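Local coordinates for protein xylulose kinase (Bifidobacterium adolescentis ATCC 15703, PDB 3I8B) that probably phosphorylates D-xylulose at the expense of ATP, yielding D-xylulose 5-phosphate and ADP, as an FGGY-family sugar kinase, at residues G40-W48 and V86-D95; N305-S315 and G322-T330. One frame throughout, in Å; residues are numbered along the deposited sequence.

Contact 1. Residues G40-W48 and V86-D95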
loop_
_atom_site.group_PDB
_atom_site.type_symbol
_atom_site.label_atom_id
_atom_site.label_comp_id
_atom_site.label_asym_id
_atom_site.label_seq_id
_atom_site.Cartn_x
_atom_site.Cartn_y
_atom_site.Cartn_z
ATOM N N GLY A 40 -6.802 11.719 -12.125
ATOM C CA GLY A 40 -7.033 10.577 -12.988
ATOM C C GLY A 40 -6.503 9.283 -12.410
ATOM O O GLY A 40 -5.541 9.272 -11.625
ATOM N N THR A 41 -7.132 8.181 -12.814
ATOM C CA THR A 41 -6.771 6.848 -12.345
ATOM C C THR A 41 -5.832 6.184 -13.350
ATOM O O THR A 41 -5.398 5.042 -13.168
ATOM C CB THR A 41 -8.025 5.981 -12.165
ATOM O OG1 THR A 41 -8.716 5.876 -13.420
ATOM C CG2 THR A 41 -8.943 6.613 -11.136
ATOM N N SER A 42 -5.556 6.911 -14.425
ATOM C CA SER A 42 -4.532 6.557 -15.397
ATOM C C SER A 42 -3.791 7.853 -15.762
ATOM O O SER A 42 -4.377 8.935 -15.707
ATOM C CB SER A 42 -5.163 5.918 -16.639
ATOM O OG SER A 42 -5.608 4.589 -16.371
ATOM N N VAL A 43 -2.513 7.761 -16.126
ATOM C CA VAL A 43 -1.729 8.980 -16.333
ATOM C C VAL A 43 -0.437 8.744 -17.117
ATOM O O VAL A 43 0.123 7.658 -17.102
ATOM C CB VAL A 43 -1.420 9.671 -14.974
ATOM C CG1 VAL A 43 -0.443 8.837 -14.161
ATOM C CG2 VAL A 43 -0.886 11.094 -15.185
ATOM N N ASP A 44 0.007 9.767 -17.832
ATOM C CA ASP A 44 1.281 9.731 -18.542
ATOM C C ASP A 44 2.418 9.998 -17.548
ATOM O O ASP A 44 2.478 11.079 -16.948
ATOM C CB ASP A 44 1.267 10.809 -19.629
ATOM C CG ASP A 44 2.514 10.802 -20.494
ATOM O OD1 ASP A 44 3.514 10.140 -20.143
ATOM O OD2 ASP A 44 2.498 11.480 -21.542
ATOM N N PRO A 45 3.318 9.021 -17.363
ATOM C CA PRO A 45 4.417 9.183 -16.397
ATOM C C PRO A 45 5.272 10.434 -16.634
ATOM O O PRO A 45 5.949 10.885 -15.700
ATOM C CB PRO A 45 5.246 7.913 -16.604
ATOM C CG PRO A 45 4.215 6.889 -17.039
ATOM C CD PRO A 45 3.290 7.662 -17.940
ATOM N N SER A 46 5.253 10.975 -17.851
ATOM C CA SER A 46 5.890 12.271 -18.124
ATOM C C SER A 46 5.521 13.303 -17.059
ATOM O O SER A 46 6.335 14.133 -16.696
ATOM C CB SER A 46 5.492 12.825 -19.498
ATOM O OG SER A 46 6.184 12.152 -20.533
ATOM N N TYR A 47 4.281 13.271 -16.588
ATOM C CA TYR A 47 3.881 14.188 -15.522
ATOM C C TYR A 47 4.556 13.894 -14.187
ATOM O O TYR A 47 4.755 14.809 -13.400
ATOM C CB TYR A 47 2.367 14.195 -15.338
ATOM C CG TYR A 47 1.647 14.839 -16.487
ATOM C CD1 TYR A 47 1.641 16.224 -16.637
ATOM C CD2 TYR A 47 0.974 14.070 -17.425
ATOM C CE1 TYR A 47 0.977 16.827 -17.693
ATOM C CE2 TYR A 47 0.306 14.667 -18.492
ATOM C CZ TYR A 47 0.311 16.044 -18.615
ATOM O OH TYR A 47 -0.345 16.641 -19.666
ATOM N N TRP A 48 4.890 12.628 -13.928
ATOM C CA TRP A 48 5.595 12.284 -12.697
ATOM C C TRP A 48 7.030 12.779 -12.757
ATOM O O TRP A 48 7.589 13.206 -11.742
ATOM C CB TRP A 48 5.630 10.778 -12.443
ATOM C CG TRP A 48 4.312 10.112 -12.335
ATOM C CD1 TRP A 48 3.125 10.666 -11.934
ATOM C CD2 TRP A 48 4.053 8.734 -12.585
ATOM N NE1 TRP A 48 2.134 9.708 -11.942
ATOM C CE2 TRP A 48 2.678 8.512 -12.345
ATOM C CE3 TRP A 48 4.849 7.660 -13.004
ATOM C CZ2 TRP A 48 2.082 7.263 -12.505
ATOM C CZ3 TRP A 48 4.252 6.416 -13.166
ATOM C CH2 TRP A 48 2.883 6.229 -12.920
ATOM N N VAL A 86 7.572 5.041 -22.847
ATOM C CA VAL A 86 6.346 4.556 -22.230
ATOM C C VAL A 86 5.339 4.274 -23.336
ATOM O O VAL A 86 5.042 5.147 -24.140
ATOM C CB VAL A 86 5.775 5.575 -21.213
ATOM C CG1 VAL A 86 4.399 5.130 -20.728
ATOM C CG2 VAL A 86 6.745 5.735 -20.029
ATOM N N ILE A 87 4.820 3.051 -23.374
ATOM C CA ILE A 87 3.926 2.606 -24.449
ATOM C C ILE A 87 2.511 3.243 -24.460
ATOM O O ILE A 87 1.989 3.594 -25.519
ATOM C CB ILE A 87 3.809 1.050 -24.470
ATOM C CG1 ILE A 87 5.153 0.427 -24.882
ATOM C CG2 ILE A 87 2.695 0.611 -25.424
ATOM C CD1 ILE A 87 5.290 -1.069 -24.573
ATOM N N ARG A 88 1.905 3.372 -23.285
ATOM C CA ARG A 88 0.540 3.878 -23.128
ATOM C C ARG A 88 0.459 4.344 -21.684
ATOM O O ARG A 88 1.353 4.058 -20.900
ATOM C CB ARG A 88 -0.489 2.755 -23.297
ATOM C CG ARG A 88 -0.496 1.915 -22.032
ATOM C CD ARG A 88 -1.702 1.119 -21.703
ATOM N NE ARG A 88 -2.973 1.587 -22.228
ATOM C CZ ARG A 88 -3.854 2.331 -21.574
ATOM N NH1 ARG A 88 -4.997 2.629 -22.175
ATOM N NH2 ARG A 88 -3.601 2.786 -20.350
ATOM N N ASP A 89 -0.628 5.015 -21.309
ATOM C CA ASP A 89 -0.734 5.562 -19.954
ATOM C C ASP A 89 -0.586 4.532 -18.835
ATOM O O ASP A 89 -1.024 3.397 -18.953
ATOM C CB ASP A 89 -2.051 6.320 -19.774
ATOM C CG ASP A 89 -1.991 7.732 -20.323
ATOM O OD1 ASP A 89 -1.024 8.072 -21.032
ATOM O OD2 ASP A 89 -2.924 8.496 -20.040
ATOM N N ALA A 90 0.046 4.941 -17.740
ATOM C CA ALA A 90 0.138 4.074 -16.593
ATOM C C ALA A 90 -1.248 3.911 -16.027
ATOM O O ALA A 90 -2.008 4.882 -15.945
ATOM C CB ALA A 90 1.096 4.657 -15.540
HETATM N N MSE A 91 -1.586 2.681 -15.652
HETATM C CA MSE A 91 -2.875 2.410 -15.024
HETATM C C MSE A 91 -2.644 2.155 -13.551
HETATM O O MSE A 91 -1.868 1.269 -13.176
HETATM C CB MSE A 91 -3.550 1.208 -15.683
HETATM C CG MSE A 91 -3.659 1.365 -17.191
HETATM SE SE MSE A 91 -4.318 -0.269 -18.041
HETATM C CE MSE A 91 -6.164 -0.224 -17.340
ATOM N N LEU A 92 -3.329 2.935 -12.726
ATOM C CA LEU A 92 -2.970 3.099 -11.330
ATOM C C LEU A 92 -3.765 2.210 -10.382
ATOM O O LEU A 92 -4.727 1.531 -10.796
ATOM C CB LEU A 92 -3.118 4.578 -10.944
ATOM C CG LEU A 92 -2.358 5.557 -11.847
ATOM C CD1 LEU A 92 -2.403 7.000 -11.278
ATOM C CD2 LEU A 92 -0.910 5.088 -12.049
ATOM N N TRP A 93 -3.364 2.218 -9.112
ATOM C CA TRP A 93 -3.996 1.379 -8.093
ATOM C C TRP A 93 -5.518 1.566 -8.048
ATOM O O TRP A 93 -6.255 0.634 -7.704
ATOM C CB TRP A 93 -3.416 1.677 -6.707
ATOM C CG TRP A 93 -3.778 3.060 -6.226
ATOM C CD1 TRP A 93 -3.161 4.225 -6.563
ATOM C CD2 TRP A 93 -4.861 3.416 -5.350
ATOM N NE1 TRP A 93 -3.782 5.286 -5.944
ATOM C CE2 TRP A 93 -4.826 4.820 -5.193
ATOM C CE3 TRP A 93 -5.846 2.686 -4.674
ATOM C CZ2 TRP A 93 -5.741 5.515 -4.386
ATOM C CZ3 TRP A 93 -6.766 3.380 -3.874
ATOM C CH2 TRP A 93 -6.702 4.780 -3.740
ATOM N N ASN A 94 -5.979 2.767 -8.384
ATOM C CA ASN A 94 -7.404 3.097 -8.299
ATOM C C ASN A 94 -8.145 3.058 -9.630
ATOM O O ASN A 94 -9.324 3.404 -9.698
ATOM C CB ASN A 94 -7.632 4.451 -7.611
ATOM C CG ASN A 94 -6.852 5.589 -8.265
ATOM O OD1 ASN A 94 -6.071 5.375 -9.183
ATOM N ND2 ASN A 94 -7.080 6.811 -7.795
ATOM N N ASP A 95 -7.451 2.667 -10.691
ATOM C CA ASP A 95 -8.126 2.324 -11.937
ATOM C C ASP A 95 -8.949 1.061 -11.704
ATOM O O ASP A 95 -8.464 0.093 -11.115
ATOM C CB ASP A 95 -7.117 2.066 -13.055
ATOM C CG ASP A 95 -7.747 1.372 -14.262
ATOM O OD1 ASP A 95 -8.481 2.046 -15.006
ATOM O OD2 ASP A 95 -7.491 0.155 -14.474
HETATM O O HOH W 1 -6.579 9.490 -9.008
HETATM O O HOH W 2 -8.072 4.536 -15.487
HETATM O O HOH W 3 -6.013 3.882 -19.091
#
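Leu92 N donates to Thr41 O (3.0 Å), and the leucine side chain stays with that acceptor as it sets out: CB sits 3.2 Å and CG 3.4 Å from Thr41 O. With CG beside its own backbone N (chi1 -54°), the fork turns inward: CD1 meets Val43 CG1 and Gly40 O, each at 3.9 Å, while CD2 comes up to the edge of the Trp48 indole, 3.7 Å from CZ2. Ala90 CB approaches the same ring obliquely at CH2 (3.5 Å), and Pro45 CA lies over one face. Val43 and Ala90 form the hydrogen-bonded pair of a short antiparallel ribbon, each N donating to the other's O; Val43 N to Ala90 O is 2.9 Å. Further along, Pro45 and Val86 meet tip to tip, backed by Trp170 of helix 167-175. The side chains of Ser42 and Met91, a selenomethionine, lie on the other face. There one water joins Thr41 OG1 and Ser42 OG and donates to Asp95 OD1. The ribbon is thus two-sided: one face is packed with carbon, Leu92, Ala90 and Val43 gathered round Trp48, whereas on the other water links the segments, with Asp95 held in turn by a salt bridge from OD2 to Lys146.

Contact 2. Residues N305-S315 and G322-T330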
loop_
_atom_site.group_PDB
_atom_site.type_symbol
_atom_site.label_atom_id
_atom_site.label_comp_id
_atom_site.label_asym_id
_atom_site.label_seq_id
_atom_site.Cartn_x
_atom_site.Cartn_y
_atom_site.Cartn_z
ATOM N N ASN A 305 7.174 -13.388 9.569
ATOM C CA ASN A 305 7.072 -14.454 8.573
ATOM C C ASN A 305 6.030 -14.126 7.507
ATOM O O ASN A 305 5.186 -13.258 7.727
ATOM C CB ASN A 305 6.728 -15.775 9.265
ATOM C CG ASN A 305 7.795 -16.202 10.268
ATOM O OD1 ASN A 305 7.502 -16.447 11.438
ATOM N ND2 ASN A 305 9.035 -16.274 9.815
ATOM N N PRO A 306 6.088 -14.812 6.346
ATOM C CA PRO A 306 5.063 -14.601 5.309
ATOM C C PRO A 306 3.676 -14.828 5.893
ATOM O O PRO A 306 3.555 -15.598 6.846
ATOM C CB PRO A 306 5.368 -15.694 4.278
ATOM C CG PRO A 306 6.838 -15.985 4.455
ATOM C CD PRO A 306 7.151 -15.740 5.910
ATOM N N THR A 307 2.667 -14.167 5.338
ATOM C CA THR A 307 1.288 -14.284 5.816
ATOM C C THR A 307 0.357 -14.649 4.662
ATOM O O THR A 307 0.483 -14.114 3.555
ATOM C CB THR A 307 0.795 -12.970 6.474
ATOM O OG1 THR A 307 0.944 -11.890 5.548
ATOM C CG2 THR A 307 1.597 -12.659 7.739
ATOM N N TYR A 308 -0.580 -15.560 4.929
ATOM C CA TYR A 308 -1.422 -16.131 3.878
ATOM C C TYR A 308 -2.905 -16.167 4.266
ATOM O O TYR A 308 -3.362 -17.117 4.885
ATOM C CB TYR A 308 -0.939 -17.548 3.542
ATOM C CG TYR A 308 0.450 -17.608 2.950
ATOM C CD1 TYR A 308 0.662 -17.314 1.613
ATOM C CD2 TYR A 308 1.549 -17.975 3.725
ATOM C CE1 TYR A 308 1.925 -17.355 1.062
ATOM C CE2 TYR A 308 2.825 -18.029 3.179
ATOM C CZ TYR A 308 3.003 -17.721 1.844
ATOM O OH TYR A 308 4.252 -17.771 1.280
ATOM N N ASP A 309 -3.649 -15.129 3.909
ATOM C CA ASP A 309 -5.096 -15.144 4.095
ATOM C C ASP A 309 -5.773 -15.854 2.911
ATOM O O ASP A 309 -6.064 -15.229 1.899
ATOM C CB ASP A 309 -5.634 -13.720 4.254
ATOM C CG ASP A 309 -7.156 -13.669 4.286
ATOM O OD1 ASP A 309 -7.789 -14.745 4.408
ATOM O OD2 ASP A 309 -7.714 -12.554 4.180
ATOM N N LEU A 310 -6.008 -17.161 3.047
ATOM C CA LEU A 310 -6.549 -17.988 1.962
ATOM C C LEU A 310 -7.883 -17.464 1.450
ATOM O O LEU A 310 -8.356 -17.831 0.369
ATOM C CB LEU A 310 -6.696 -19.446 2.417
ATOM C CG LEU A 310 -5.399 -20.082 2.919
ATOM C CD1 LEU A 310 -5.593 -21.566 3.235
ATOM C CD2 LEU A 310 -4.271 -19.871 1.906
ATOM N N THR A 311 -8.468 -16.591 2.250
ATOM C CA THR A 311 -9.717 -15.913 1.953
ATOM C C THR A 311 -9.561 -14.824 0.884
ATOM O O THR A 311 -10.507 -14.506 0.162
ATOM C CB THR A 311 -10.221 -15.281 3.258
ATOM O OG1 THR A 311 -11.316 -16.044 3.774
ATOM C CG2 THR A 311 -10.600 -13.844 3.066
ATOM N N GLY A 312 -8.367 -14.238 0.800
ATOM C CA GLY A 312 -8.090 -13.210 -0.186
ATOM C C GLY A 312 -8.549 -11.823 0.228
ATOM O O GLY A 312 -8.734 -10.947 -0.622
ATOM N N ALA A 313 -8.745 -11.619 1.529
ATOM C CA ALA A 313 -9.055 -10.294 2.049
ATOM C C ALA A 313 -7.755 -9.538 2.344
ATOM O O ALA A 313 -7.507 -8.447 1.824
ATOM C CB ALA A 313 -9.901 -10.394 3.314
ATOM N N VAL A 314 -6.938 -10.124 3.202
ATOM C CA VAL A 314 -5.683 -9.500 3.572
ATOM C C VAL A 314 -4.633 -9.768 2.503
ATOM O O VAL A 314 -4.361 -10.917 2.160
ATOM C CB VAL A 314 -5.186 -9.987 4.952
ATOM C CG1 VAL A 314 -4.071 -9.085 5.455
ATOM C CG2 VAL A 314 -6.331 -10.004 5.950
ATOM N N SER A 315 -4.054 -8.691 1.982
ATOM C CA SER A 315 -2.924 -8.764 1.060
ATOM C C SER A 315 -1.652 -9.267 1.758
ATOM O O SER A 315 -1.371 -8.916 2.905
ATOM C CB SER A 315 -2.646 -7.382 0.460
ATOM O OG SER A 315 -3.709 -6.938 -0.363
ATOM N N GLY A 322 13.043 -6.275 5.113
ATOM C CA GLY A 322 13.295 -7.675 4.842
ATOM C C GLY A 322 12.207 -8.573 5.396
ATOM O O GLY A 322 12.347 -9.793 5.406
ATOM N N HIS A 323 11.117 -7.975 5.857
ATOM C CA HIS A 323 10.047 -8.761 6.458
ATOM C C HIS A 323 8.724 -8.666 5.701
ATOM O O HIS A 323 8.710 -8.503 4.481
ATOM C CB HIS A 323 9.890 -8.381 7.933
ATOM C CG HIS A 323 11.125 -8.642 8.733
ATOM N ND1 HIS A 323 12.026 -7.647 9.061
ATOM C CD2 HIS A 323 11.633 -9.791 9.239
ATOM C CE1 HIS A 323 13.021 -8.169 9.753
ATOM N NE2 HIS A 323 12.809 -9.470 9.872
ATOM N N TYR A 324 7.613 -8.748 6.427
ATOM C CA TYR A 324 6.316 -8.866 5.773
ATOM C C TYR A 324 5.285 -7.849 6.236
ATOM O O TYR A 324 5.303 -7.410 7.389
ATOM C CB TYR A 324 5.815 -10.311 5.866
ATOM C CG TYR A 324 6.757 -11.225 5.126
ATOM C CD1 TYR A 324 6.602 -11.454 3.758
ATOM C CD2 TYR A 324 7.833 -11.816 5.770
ATOM C CE1 TYR A 324 7.487 -12.255 3.060
ATOM C CE2 TYR A 324 8.730 -12.628 5.072
ATOM C CZ TYR A 324 8.550 -12.834 3.715
ATOM O OH TYR A 324 9.419 -13.636 3.010
ATOM N N LEU A 325 4.411 -7.478 5.301
ATOM C CA LEU A 325 3.387 -6.457 5.495
ATOM C C LEU A 325 1.975 -6.967 5.136
ATOM O O LEU A 325 1.423 -6.634 4.078
ATOM C CB LEU A 325 3.722 -5.220 4.652
ATOM C CG LEU A 325 2.927 -3.946 4.958
ATOM C CD1 LEU A 325 3.509 -3.283 6.186
ATOM C CD2 LEU A 325 2.960 -2.991 3.776
ATOM N N PRO A 326 1.396 -7.804 6.006
ATOM C CA PRO A 326 -0.027 -8.131 5.838
ATOM C C PRO A 326 -0.828 -6.842 5.842
ATOM O O PRO A 326 -0.714 -6.055 6.778
ATOM C CB PRO A 326 -0.351 -8.954 7.096
ATOM C CG PRO A 326 0.795 -8.645 8.065
ATOM C CD PRO A 326 1.981 -8.538 7.140
ATOM N N LEU A 327 -1.633 -6.629 4.807
ATOM C CA LEU A 327 -2.309 -5.355 4.632
ATOM C C LEU A 327 -3.806 -5.555 4.421
ATOM O O LEU A 327 -4.219 -6.244 3.490
ATOM C CB LEU A 327 -1.720 -4.618 3.436
ATOM C CG LEU A 327 -2.224 -3.184 3.312
ATOM C CD1 LEU A 327 -1.109 -2.221 3.661
ATOM C CD2 LEU A 327 -2.718 -2.941 1.893
ATOM N N ALA A 328 -4.603 -4.942 5.290
ATOM C CA ALA A 328 -6.044 -5.128 5.293
ATOM C C ALA A 328 -6.769 -3.839 4.953
ATOM O O ALA A 328 -6.831 -2.919 5.772
ATOM C CB ALA A 328 -6.496 -5.634 6.648
ATOM N N CYS A 329 -7.332 -3.774 3.750
ATOM C CA CYS A 329 -8.118 -2.611 3.354
ATOM C C CYS A 329 -9.588 -2.761 3.734
ATOM O O CYS A 329 -10.177 -3.821 3.551
ATOM C CB CYS A 329 -8.004 -2.361 1.850
ATOM S SG CYS A 329 -6.322 -2.055 1.314
ATOM N N THR A 330 -10.164 -1.696 4.282
ATOM C CA THR A 330 -11.589 -1.660 4.562
ATOM C C THR A 330 -12.239 -0.552 3.732
ATOM O O THR A 330 -11.764 0.587 3.711
ATOM C CB THR A 330 -11.860 -1.446 6.068
ATOM O OG1 THR A 330 -10.995 -0.415 6.576
ATOM C CG2 THR A 330 -11.617 -2.739 6.849
#
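Leu327 O draws in two neighbouring residues of the loop 305-315. Ser315 N donates to it at 2.9 Å, and Val314 adds a CA-H...O contact while its CG1 closes to 3.5 Å from Leu327 O. The return bond, Leu327 N to Ser315 O, is straighter (3.0 Å), making this an antiparallel hydrogen-bonded pair; Pro326 CA-H also points at Ser315 O. Ser315 OG itself bonds to Tyr142 OH, and the Leu327 side chain packs against helix 274-281, close to Asp274, the predicted proton acceptor. Val314 is set in place from behind by Asp309: OD2 takes Val314 N almost in line (2.7 Å, 175°) on its anti side, and Ala313 N from above the carboxylate plane. With CG1 anti to the backbone N (chi1 -166°), Val314 lays that methyl along strand 324-330, between the CB atoms of Pro326 and Ala328. Thr307 crosses the Pro326 ring at about a right angle, with OG1 3.6 Å from Pro326 CB. At the far end Pro306 lies across the Tyr324 ring: its CA sits 3.8 Å from the Tyr324 ring centroid and 10° off the normal, a CH-pi contact, while CD reaches Tyr324 CE2 at 3.6 Å. Tyr324 also makes a cation-pi contact with Arg196. With an alanine here the ring is gone, and Pro306 would probably be less firmly held and Arg196 left without its pi partner. The loop is therefore tied to the strand near its two ends, the Asp309-Gly312 turn arching away between them, and the ties differ in kind: directional backbone bonds fix the register at Ser315, whereas CH-pi and proline packing hold Pro306 by surface alone.

The two contacts belong to different halves of the kinase and share no strand or helix. Contact 1, in the N-terminal FGGY region, is partly buried: a two-stranded ribbon standing apart from that region's five-stranded sheet. Contact 2, in the C-terminal region, is mostly buried, and strand 324-330 is an inner member of a seven-stranded sheet. Both are tied by antiparallel backbone bonds; contact 1 adds waters and polar side chains at its partly exposed edge, where contact 2 adds prolines and an aromatic face. Their centres are 26 Å apart, with nearest atoms about 8 Å away. Each nevertheless has a leucine near the predicted substrate site, Leu92 near His75 and Leu325 near Gln74, consistent with a sugar site between the two domains.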